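Local atomic coordinates of KLLA0E08119p (Kluyveromyces lactis, PDB entry 3VA7), a protein that is the urea carboxylase part of a larger enzyme and probably catalyses the ATP-dependent, biotin-linked carboxylation of urea to urea-1-carboxylate. Residues I861-I869 with M883-L891; M978-L987 with C998-Y1008. All blocks are in the same frame, centred on the assembly; numbering follows the deposited sequence.

Contact 1. Residues I861-I869 with M883-L891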
loop_
_atom_site.group_PDB
_atom_site.type_symbol
_atom_site.label_atom_id
_atom_site.label_comp_id
_atom_site.label_asym_id
_atom_site.label_seq_id
_atom_site.Cartn_x
_atom_site.Cartn_y
_atom_site.Cartn_z
ATOM N N ILE A 861 -9.880 -20.300 -28.630
ATOM C CA ILE A 861 -8.847 -19.305 -28.744
ATOM C C ILE A 861 -8.154 -18.955 -27.381
ATOM O O ILE A 861 -6.955 -18.651 -27.326
ATOM C CB ILE A 861 -9.437 -18.102 -29.499
ATOM C CG1 ILE A 861 -9.503 -18.452 -30.995
ATOM C CG2 ILE A 861 -8.675 -16.865 -29.235
ATOM C CD1 ILE A 861 -10.210 -17.373 -31.890
ATOM N N CYS A 862 -8.868 -19.053 -26.283
ATOM C CA CYS A 862 -8.260 -18.786 -24.998
ATOM C C CYS A 862 -7.322 -19.898 -24.668
ATOM O O CYS A 862 -6.258 -19.664 -24.102
ATOM C CB CYS A 862 -9.318 -18.656 -23.842
ATOM S SG CYS A 862 -10.563 -17.403 -24.204
ATOM N N TYR A 863 -7.722 -21.133 -24.960
ATOM C CA TYR A 863 -6.818 -22.229 -24.691
ATOM C C TYR A 863 -5.596 -22.118 -25.615
ATOM O O TYR A 863 -4.448 -22.365 -25.194
ATOM C CB TYR A 863 -7.483 -23.576 -24.796
ATOM C CG TYR A 863 -6.569 -24.632 -24.264
ATOM C CD1 TYR A 863 -6.102 -24.573 -22.952
ATOM C CD2 TYR A 863 -6.100 -25.663 -25.100
ATOM C CE1 TYR A 863 -5.225 -25.530 -22.474
ATOM C CE2 TYR A 863 -5.220 -26.648 -24.623
ATOM C CZ TYR A 863 -4.791 -26.571 -23.324
ATOM O OH TYR A 863 -3.912 -27.540 -22.850
ATOM N N ARG A 864 -5.840 -21.632 -26.822
ATOM C CA ARG A 864 -4.810 -21.521 -27.821
ATOM C C ARG A 864 -3.722 -20.540 -27.405
ATOM O O ARG A 864 -2.507 -20.789 -27.658
ATOM C CB ARG A 864 -5.418 -21.136 -29.177
ATOM C CG ARG A 864 -4.409 -20.834 -30.262
ATOM C CD ARG A 864 -5.085 -20.904 -31.596
ATOM N NE ARG A 864 -4.071 -21.107 -32.615
ATOM C CZ ARG A 864 -3.770 -22.271 -33.223
ATOM N NH1 ARG A 864 -4.448 -23.404 -32.987
ATOM N NH2 ARG A 864 -2.757 -22.286 -34.090
ATOM N N ILE A 865 -4.149 -19.437 -26.771
ATOM C CA ILE A 865 -3.200 -18.419 -26.292
ATOM C C ILE A 865 -2.367 -19.093 -25.224
ATOM O O ILE A 865 -1.135 -18.894 -25.110
ATOM C CB ILE A 865 -3.937 -17.214 -25.691
ATOM C CG1 ILE A 865 -4.739 -16.492 -26.793
ATOM C CG2 ILE A 865 -2.985 -16.296 -24.855
ATOM C CD1 ILE A 865 -5.806 -15.617 -26.185
ATOM N N ASN A 866 -3.024 -19.942 -24.450
ATOM C CA ASN A 866 -2.283 -20.612 -23.440
ATOM C C ASN A 866 -1.198 -21.516 -24.113
ATOM O O ASN A 866 -0.074 -21.656 -23.596
ATOM C CB ASN A 866 -3.232 -21.345 -22.532
ATOM C CG ASN A 866 -2.625 -22.529 -21.959
ATOM O OD1 ASN A 866 -2.191 -22.557 -20.809
ATOM N ND2 ASN A 866 -2.563 -23.563 -22.770
ATOM N N ARG A 867 -1.506 -22.052 -25.291
ATOM C CA ARG A 867 -0.624 -23.023 -25.962
ATOM C C ARG A 867 0.535 -22.252 -26.662
ATOM O O ARG A 867 1.676 -22.674 -26.599
ATOM C CB ARG A 867 -1.427 -23.917 -26.955
ATOM C CG ARG A 867 -2.128 -25.171 -26.425
ATOM C CD ARG A 867 -1.988 -25.392 -24.884
ATOM N NE ARG A 867 -0.951 -26.336 -24.489
ATOM C CZ ARG A 867 -0.387 -26.437 -23.284
ATOM N NH1 ARG A 867 -0.719 -25.629 -22.263
ATOM N NH2 ARG A 867 0.566 -27.371 -23.095
ATOM N N LEU A 868 0.238 -21.129 -27.323
ATOM C CA LEU A 868 1.279 -20.241 -27.839
ATOM C C LEU A 868 2.312 -19.911 -26.755
ATOM O O LEU A 868 3.497 -20.051 -26.990
ATOM C CB LEU A 868 0.687 -18.955 -28.460
ATOM C CG LEU A 868 1.750 -18.051 -29.077
ATOM C CD1 LEU A 868 2.494 -18.840 -30.143
ATOM C CD2 LEU A 868 1.195 -16.779 -29.752
ATOM N N ILE A 869 1.855 -19.521 -25.563
ATOM C CA ILE A 869 2.732 -19.151 -24.487
ATOM C C ILE A 869 3.570 -20.351 -24.181
ATOM O O ILE A 869 4.767 -20.225 -23.921
ATOM C CB ILE A 869 1.937 -18.686 -23.206
ATOM C CG1 ILE A 869 1.293 -17.287 -23.421
ATOM C CG2 ILE A 869 2.816 -18.723 -21.964
ATOM C CD1 ILE A 869 0.250 -16.917 -22.415
ATOM N N MET A 883 4.717 -12.259 -21.791
ATOM C CA MET A 883 3.567 -12.464 -22.660
ATOM C C MET A 883 2.331 -12.268 -21.821
ATOM O O MET A 883 2.165 -12.938 -20.776
ATOM C CB MET A 883 3.605 -13.859 -23.282
ATOM C CG MET A 883 4.917 -14.114 -23.900
ATOM S SD MET A 883 5.307 -15.813 -24.338
ATOM C CE MET A 883 4.292 -15.897 -25.779
ATOM N N SER A 884 1.469 -11.373 -22.292
ATOM C CA SER A 884 0.293 -10.949 -21.541
ATOM C C SER A 884 -1.039 -11.361 -22.152
ATOM O O SER A 884 -1.403 -10.826 -23.175
ATOM C CB SER A 884 0.366 -9.444 -21.417
ATOM O OG SER A 884 1.449 -9.169 -20.575
ATOM N N GLN A 885 -1.753 -12.306 -21.524
ATOM C CA GLN A 885 -3.073 -12.790 -22.021
ATOM C C GLN A 885 -4.244 -11.784 -22.012
ATOM O O GLN A 885 -4.571 -11.192 -20.950
ATOM C CB GLN A 885 -3.550 -13.995 -21.220
ATOM C CG GLN A 885 -3.575 -15.166 -22.026
ATOM C CD GLN A 885 -4.497 -16.271 -21.584
ATOM O OE1 GLN A 885 -5.542 -16.497 -22.205
ATOM N NE2 GLN A 885 -4.055 -17.052 -20.594
ATOM N N GLY A 886 -4.876 -11.637 -23.182
ATOM C CA GLY A 886 -6.164 -10.982 -23.280
ATOM C C GLY A 886 -7.251 -11.941 -23.772
ATOM O O GLY A 886 -7.062 -13.148 -23.806
ATOM N N VAL A 887 -8.376 -11.408 -24.217
ATOM C CA VAL A 887 -9.513 -12.250 -24.509
ATOM C C VAL A 887 -9.290 -13.136 -25.728
ATOM O O VAL A 887 -9.635 -14.323 -25.706
ATOM C CB VAL A 887 -10.793 -11.414 -24.656
ATOM C CG1 VAL A 887 -11.888 -12.224 -25.407
ATOM C CG2 VAL A 887 -11.232 -10.900 -23.244
ATOM N N ARG A 888 -8.694 -12.578 -26.770
ATOM C CA ARG A 888 -8.465 -13.337 -27.985
ATOM C C ARG A 888 -7.060 -12.979 -28.573
ATOM O O ARG A 888 -6.803 -13.121 -29.765
ATOM C CB ARG A 888 -9.572 -12.985 -28.984
ATOM C CG ARG A 888 -9.548 -11.532 -29.370
ATOM C CD ARG A 888 -10.589 -11.264 -30.385
ATOM N NE ARG A 888 -10.089 -11.251 -31.759
ATOM C CZ ARG A 888 -9.630 -10.181 -32.390
ATOM N NH1 ARG A 888 -9.546 -9.017 -31.792
ATOM N NH2 ARG A 888 -9.244 -10.290 -33.647
ATOM N N SER A 889 -6.173 -12.505 -27.710
ATOM C CA SER A 889 -4.917 -11.962 -28.123
ATOM C C SER A 889 -3.895 -12.194 -27.019
ATOM O O SER A 889 -4.235 -12.648 -25.902
ATOM C CB SER A 889 -5.076 -10.476 -28.370
ATOM O OG SER A 889 -5.112 -9.874 -27.077
ATOM N N VAL A 890 -2.634 -11.890 -27.325
ATOM C CA VAL A 890 -1.599 -11.923 -26.294
ATOM C C VAL A 890 -0.594 -10.920 -26.705
ATOM O O VAL A 890 -0.286 -10.749 -27.901
ATOM C CB VAL A 890 -0.904 -13.352 -26.119
ATOM C CG1 VAL A 890 -0.448 -13.936 -27.510
ATOM C CG2 VAL A 890 0.288 -13.303 -25.114
ATOM N N LEU A 891 -0.075 -10.209 -25.737
ATOM C CA LEU A 891 0.865 -9.189 -26.108
ATOM C C LEU A 891 2.245 -9.699 -25.714
ATOM O O LEU A 891 2.440 -10.187 -24.606
ATOM C CB LEU A 891 0.496 -7.884 -25.420
ATOM C CG LEU A 891 1.473 -6.757 -25.642
ATOM C CD1 LEU A 891 1.299 -6.173 -27.042
ATOM C CD2 LEU A 891 1.321 -5.739 -24.549
HETATM O O HOH W 1 -3.527 -19.532 -19.907
#
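Leu-868, whose backbone N donates to Arg-864 O at 2.8 Å in the turn before, brings its CD2 to 4.0 Å from Val-890 CG1. The backbone hydrogen bonds of the helix are internal, and in the hairpin 883-891 Ser-884 and Leu-891 pair through their backbones. No direct hydrogen bond crosses between the two segments, and side-chain packing makes the join. Ile-865 sits at the middle. Its two branches divide the work: CG2 lies against Val-890 CB (3.8 Å), while CD1 reaches the turn and comes within 3.4 Å of Ser-889 O, the oxygen that also accepts from Gly-886 N. With CG1 turned anti to the carbonyl carbon (chi1 -65°) and the chain then extended, a beta-branched residue can serve strand and turn at once. One turn earlier, Ile-861 runs side by side with Arg-888, its CG2 3.7 Å from Arg-888 CA; the guanidinium leads off to Tyr-852 O in the adjacent strand. Cys-862 is compact enough to put SG against the Val-887 carbonyl.

At the other end Ile-869 and Met-883 run alongside one another, pointing opposite ways. A bend at the last torsion of Met-883 (chi3 76°) folds CE back to 3.8 Å from Ile-869 CA, a reach that suits a flexible, unbranched chain at this partly exposed edge. Nearby, a water links Gln-885 NE2 to Asn-866 OD1 through two weak bonds.

Helix 859-875 thus lies on the sheet, nearly antiparallel to 883-885 (168°). It connects strand 847-852 to the parallel strand 880-885, with antiparallel strand 889-894 inserted between them, the split beta-alpha-beta arrangement, here in the carboxyltransferase domain.

Contact 2. Residues M978-L987 with C998-Y1008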
loop_
_atom_site.group_PDB
_atom_site.type_symbol
_atom_site.label_atom_id
_atom_site.label_comp_id
_atom_site.label_asym_id
_atom_site.label_seq_id
_atom_site.Cartn_x
_atom_site.Cartn_y
_atom_site.Cartn_z
ATOM N N MET A 978 -29.004 -12.430 -13.588
ATOM C CA MET A 978 -27.902 -13.075 -14.251
ATOM C C MET A 978 -26.631 -12.888 -13.470
ATOM O O MET A 978 -25.873 -13.850 -13.324
ATOM C CB MET A 978 -27.764 -12.765 -15.725
ATOM C CG MET A 978 -26.976 -11.621 -16.036
ATOM S SD MET A 978 -25.184 -11.846 -16.026
ATOM C CE MET A 978 -24.818 -10.279 -16.799
ATOM N N LEU A 979 -26.431 -11.718 -12.877
ATOM C CA LEU A 979 -25.264 -11.557 -12.045
ATOM C C LEU A 979 -25.153 -12.600 -10.940
ATOM O O LEU A 979 -24.033 -12.979 -10.519
ATOM C CB LEU A 979 -25.232 -10.171 -11.460
ATOM C CG LEU A 979 -25.041 -9.118 -12.546
ATOM C CD1 LEU A 979 -25.586 -7.840 -12.037
ATOM C CD2 LEU A 979 -23.539 -9.019 -12.842
ATOM N N TYR A 980 -26.295 -13.107 -10.485
ATOM C CA TYR A 980 -26.276 -14.098 -9.405
ATOM C C TYR A 980 -26.482 -15.526 -9.918
ATOM O O TYR A 980 -26.638 -16.447 -9.130
ATOM C CB TYR A 980 -27.346 -13.772 -8.346
ATOM C CG TYR A 980 -27.097 -12.512 -7.567
ATOM C CD1 TYR A 980 -25.949 -12.379 -6.807
ATOM C CD2 TYR A 980 -28.009 -11.464 -7.577
ATOM C CE1 TYR A 980 -25.719 -11.266 -6.062
ATOM C CE2 TYR A 980 -27.782 -10.336 -6.823
ATOM C CZ TYR A 980 -26.624 -10.231 -6.047
ATOM O OH TYR A 980 -26.314 -9.095 -5.262
ATOM N N SER A 981 -26.529 -15.725 -11.227
ATOM C CA SER A 981 -26.541 -17.129 -11.702
ATOM C C SER A 981 -25.463 -17.482 -12.753
ATOM O O SER A 981 -25.278 -18.626 -13.078
ATOM C CB SER A 981 -27.956 -17.558 -12.161
ATOM O OG SER A 981 -28.455 -16.648 -13.083
ATOM N N ALA A 982 -24.778 -16.475 -13.270
ATOM C CA ALA A 982 -23.800 -16.659 -14.326
ATOM C C ALA A 982 -22.521 -17.304 -13.746
ATOM O O ALA A 982 -22.263 -17.253 -12.538
ATOM C CB ALA A 982 -23.496 -15.325 -15.021
ATOM N N LYS A 983 -21.795 -18.000 -14.612
ATOM C CA LYS A 983 -20.505 -18.554 -14.241
ATOM C C LYS A 983 -19.477 -17.814 -15.093
ATOM O O LYS A 983 -19.427 -17.973 -16.333
ATOM C CB LYS A 983 -20.507 -20.036 -14.455
ATOM C CG LYS A 983 -20.930 -20.851 -13.255
ATOM C CD LYS A 983 -21.058 -22.287 -13.717
ATOM C CE LYS A 983 -21.925 -23.119 -12.812
ATOM N NZ LYS A 983 -22.317 -24.328 -13.590
ATOM N N PHE A 984 -18.757 -16.903 -14.428
ATOM C CA PHE A 984 -17.858 -16.000 -15.111
ATOM C C PHE A 984 -16.463 -16.613 -15.178
ATOM O O PHE A 984 -15.810 -16.790 -14.139
ATOM C CB PHE A 984 -17.783 -14.710 -14.338
ATOM C CG PHE A 984 -19.034 -13.915 -14.352
ATOM C CD1 PHE A 984 -19.814 -13.829 -13.230
ATOM C CD2 PHE A 984 -19.428 -13.225 -15.500
ATOM C CE1 PHE A 984 -20.985 -13.049 -13.238
ATOM C CE2 PHE A 984 -20.587 -12.446 -15.522
ATOM C CZ PHE A 984 -21.370 -12.373 -14.375
ATOM N N MET A 985 -16.034 -16.985 -16.393
ATOM C CA MET A 985 -14.679 -17.468 -16.608
ATOM C C MET A 985 -13.698 -16.296 -16.825
ATOM O O MET A 985 -13.861 -15.502 -17.792
ATOM C CB MET A 985 -14.611 -18.419 -17.796
ATOM C CG MET A 985 -13.157 -18.913 -18.018
ATOM S SD MET A 985 -12.997 -20.403 -19.006
ATOM C CE MET A 985 -13.296 -21.672 -17.786
ATOM N N VAL A 986 -12.704 -16.182 -15.932
ATOM C CA VAL A 986 -11.633 -15.198 -16.118
ATOM C C VAL A 986 -10.861 -15.470 -17.418
ATOM O O VAL A 986 -10.340 -16.583 -17.628
ATOM C CB VAL A 986 -10.665 -15.259 -14.963
ATOM C CG1 VAL A 986 -9.665 -14.169 -15.069
ATOM C CG2 VAL A 986 -11.438 -15.208 -13.701
ATOM N N LEU A 987 -10.800 -14.489 -18.309
ATOM C CA LEU A 987 -10.047 -14.677 -19.544
ATOM C C LEU A 987 -8.637 -14.063 -19.534
ATOM O O LEU A 987 -7.770 -14.511 -20.298
ATOM C CB LEU A 987 -10.834 -14.145 -20.727
ATOM C CG LEU A 987 -12.209 -14.787 -20.929
ATOM C CD1 LEU A 987 -12.983 -14.124 -22.084
ATOM C CD2 LEU A 987 -12.094 -16.315 -21.089
ATOM N N CYS A 998 -10.968 -9.847 -16.448
ATOM C CA CYS A 998 -11.950 -9.754 -17.512
ATOM C C CYS A 998 -12.563 -11.148 -17.751
ATOM O O CYS A 998 -11.902 -12.087 -18.178
ATOM C CB CYS A 998 -11.318 -9.189 -18.763
ATOM S SG CYS A 998 -12.418 -9.055 -20.212
ATOM N N ALA A 999 -13.841 -11.294 -17.452
ATOM C CA ALA A 999 -14.463 -12.587 -17.382
ATOM C C ALA A 999 -15.631 -12.542 -18.321
ATOM O O ALA A 999 -16.019 -11.446 -18.736
ATOM C CB ALA A 999 -14.925 -12.859 -15.953
ATOM N N VAL A 1000 -16.176 -13.715 -18.665
ATOM C CA VAL A 1000 -17.264 -13.846 -19.634
ATOM C C VAL A 1000 -18.215 -14.946 -19.199
ATOM O O VAL A 1000 -17.777 -15.994 -18.723
ATOM C CB VAL A 1000 -16.745 -14.188 -21.029
ATOM C CG1 VAL A 1000 -16.102 -15.564 -21.067
ATOM C CG2 VAL A 1000 -17.859 -14.065 -22.051
ATOM N N PRO A 1001 -19.525 -14.699 -19.294
ATOM C CA PRO A 1001 -20.343 -15.765 -18.749
ATOM C C PRO A 1001 -20.161 -17.044 -19.580
ATOM O O PRO A 1001 -19.957 -16.973 -20.798
ATOM C CB PRO A 1001 -21.763 -15.195 -18.863
ATOM C CG PRO A 1001 -21.583 -13.760 -18.926
ATOM C CD PRO A 1001 -20.329 -13.529 -19.687
ATOM N N LEU A 1002 -20.177 -18.195 -18.915
ATOM C CA LEU A 1002 -19.990 -19.493 -19.574
ATOM C C LEU A 1002 -21.265 -19.867 -20.299
ATOM O O LEU A 1002 -21.226 -20.577 -21.299
ATOM C CB LEU A 1002 -19.562 -20.575 -18.570
ATOM C CG LEU A 1002 -18.059 -20.465 -18.201
ATOM C CD1 LEU A 1002 -17.688 -21.271 -16.973
ATOM C CD2 LEU A 1002 -17.171 -20.861 -19.396
ATOM N N ASP A 1003 -22.384 -19.303 -19.829
ATOM C CA ASP A 1003 -23.675 -19.448 -20.492
ATOM C C ASP A 1003 -23.849 -18.353 -21.546
ATOM O O ASP A 1003 -23.877 -17.187 -21.201
ATOM C CB ASP A 1003 -24.806 -19.417 -19.448
ATOM C CG ASP A 1003 -26.162 -19.898 -20.008
ATOM O OD1 ASP A 1003 -26.951 -20.452 -19.177
ATOM O OD2 ASP A 1003 -26.451 -19.719 -21.237
ATOM N N PRO A 1004 -23.955 -18.722 -22.835
ATOM C CA PRO A 1004 -24.082 -17.701 -23.883
ATOM C C PRO A 1004 -25.324 -16.821 -23.768
ATOM O O PRO A 1004 -25.315 -15.667 -24.272
ATOM C CB PRO A 1004 -24.107 -18.530 -25.177
ATOM C CG PRO A 1004 -23.273 -19.732 -24.815
ATOM C CD PRO A 1004 -23.795 -20.062 -23.436
ATOM N N ARG A 1005 -26.365 -17.348 -23.125
ATOM C CA ARG A 1005 -27.595 -16.572 -22.835
ATOM C C ARG A 1005 -27.345 -15.585 -21.695
ATOM O O ARG A 1005 -28.293 -14.956 -21.214
ATOM C CB ARG A 1005 -28.761 -17.520 -22.419
ATOM C CG ARG A 1005 -28.952 -18.689 -23.379
ATOM C CD ARG A 1005 -29.759 -19.851 -22.817
ATOM N NE ARG A 1005 -29.050 -20.709 -21.858
ATOM C CZ ARG A 1005 -29.543 -21.876 -21.406
ATOM N NH1 ARG A 1005 -30.740 -22.318 -21.841
ATOM N NH2 ARG A 1005 -28.870 -22.608 -20.519
ATOM N N HIS A 1006 -26.105 -15.486 -21.195
ATOM C CA HIS A 1006 -25.860 -14.543 -20.130
ATOM C C HIS A 1006 -25.097 -13.379 -20.652
ATOM O O HIS A 1006 -24.625 -12.529 -19.897
ATOM C CB HIS A 1006 -25.154 -15.189 -18.971
ATOM C CG HIS A 1006 -26.069 -15.964 -18.094
ATOM N ND1 HIS A 1006 -25.627 -16.948 -17.235
ATOM C CD2 HIS A 1006 -27.412 -15.906 -17.952
ATOM C CE1 HIS A 1006 -26.655 -17.459 -16.597
ATOM N NE2 HIS A 1006 -27.753 -16.844 -17.013
ATOM N N ARG A 1007 -24.992 -13.318 -21.970
ATOM C CA ARG A 1007 -24.121 -12.339 -22.573
ATOM C C ARG A 1007 -25.005 -11.311 -23.160
ATOM O O ARG A 1007 -25.709 -11.590 -24.108
ATOM C CB ARG A 1007 -23.198 -12.959 -23.619
ATOM C CG ARG A 1007 -22.360 -14.029 -23.036
ATOM C CD ARG A 1007 -21.652 -14.856 -24.061
ATOM N NE ARG A 1007 -20.941 -15.939 -23.395
ATOM C CZ ARG A 1007 -20.312 -16.940 -24.027
ATOM N NH1 ARG A 1007 -20.286 -16.992 -25.351
ATOM N NH2 ARG A 1007 -19.717 -17.913 -23.312
ATOM N N TYR A 1008 -24.928 -10.122 -22.579
ATOM C CA TYR A 1008 -25.788 -8.998 -22.857
ATOM C C TYR A 1008 -25.060 -7.954 -23.684
ATOM O O TYR A 1008 -23.829 -7.744 -23.535
ATOM C CB TYR A 1008 -26.186 -8.422 -21.505
ATOM C CG TYR A 1008 -27.141 -9.337 -20.714
ATOM C CD1 TYR A 1008 -27.951 -10.251 -21.392
ATOM C CD2 TYR A 1008 -27.285 -9.233 -19.316
ATOM C CE1 TYR A 1008 -28.844 -11.069 -20.737
ATOM C CE2 TYR A 1008 -28.221 -10.043 -18.619
ATOM C CZ TYR A 1008 -28.996 -10.975 -19.347
ATOM O OH TYR A 1008 -29.947 -11.830 -18.750
HETATM O O HOH W 2 -29.404 -18.845 -15.614
HETATM O O HOH W 3 -22.805 -18.256 -17.396
#
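Leu-987 N donates to Cys-998 O at 2.6 Å and nearly straight (167°), and Leu-1002 N to Lys-983 O at 2.7 Å, where the donor approaches almost end-on to the carbonyl. Between them Met-985 and Val-1000 exchange two longer bonds, N to O each way; Val-1000 N stands well above the carbonyl plane of Met-985, consistent with strands that cross at 143° and are not strictly antiparallel. This is the ladder of a beta hairpin, 984-989 with 997-1001, set in the mixed sheet of the carboxyltransferase domain between strands 1075-1081 and 1031-1034. Phe-984 and Pro-1001 form a non-hydrogen-bonded pair, a position that suits proline because no N-H is needed toward strand 984-989; Phe-984 CE2 lies 3.8 Å from Pro-1001 CG. Ala-999 shares that face, small enough for its CB to meet Phe-984 CB. On the other face Val-1000 CG1 reaches Leu-987 CD1 (3.6 Å), and Leu-1002 CD2 packs on Met-985 CB.

Past the strands, water joins the segments. One water accepts from Lys-983 N and from Asp-1003 N at 2.7 Å, and lies near His-1006 ND1. Asp-1003 also closes an Asx turn and a salt bridge with Arg-1005, whose NE meets its OD2 at 2.8 Å. His-1006 ND1 rests against Ala-982 CA and CB, the small methyl letting the imidazole come close to the backbone. Farther out, Met-978 turns CG between its backbone N and carbonyl carbon (chi1 89°); CG and CE pass along the CE2 and CD2 side of Tyr-1008, with SD 5.2 Å from the ring centre, an oblique Met-aromatic contact.

In the fold
Contacts 1 and 2 both lie in the carboxyltransferase domain, on different sheets, with the helix and turn of contact 1 touching the hairpin of contact 2: Cys-862 SG comes to 3.6 Å from Leu-987 CD2, and Val-887 CG2 to 3.7 Å from Cys-998 SG. Contact 1 is helix-on-sheet packing, buried for the most part and apolar in chemistry, with no direct hydrogen bond between its segments. Contact 2 pairs strand edges, so main-chain bonds carry it; it is mostly buried too, with Ser-981 and Lys-983 exposed at its rim, where water appears. Both approach the urea site: the side chain of Cys-998 is about 7 Å from the bound urea, that of Val-887 about 11 Å.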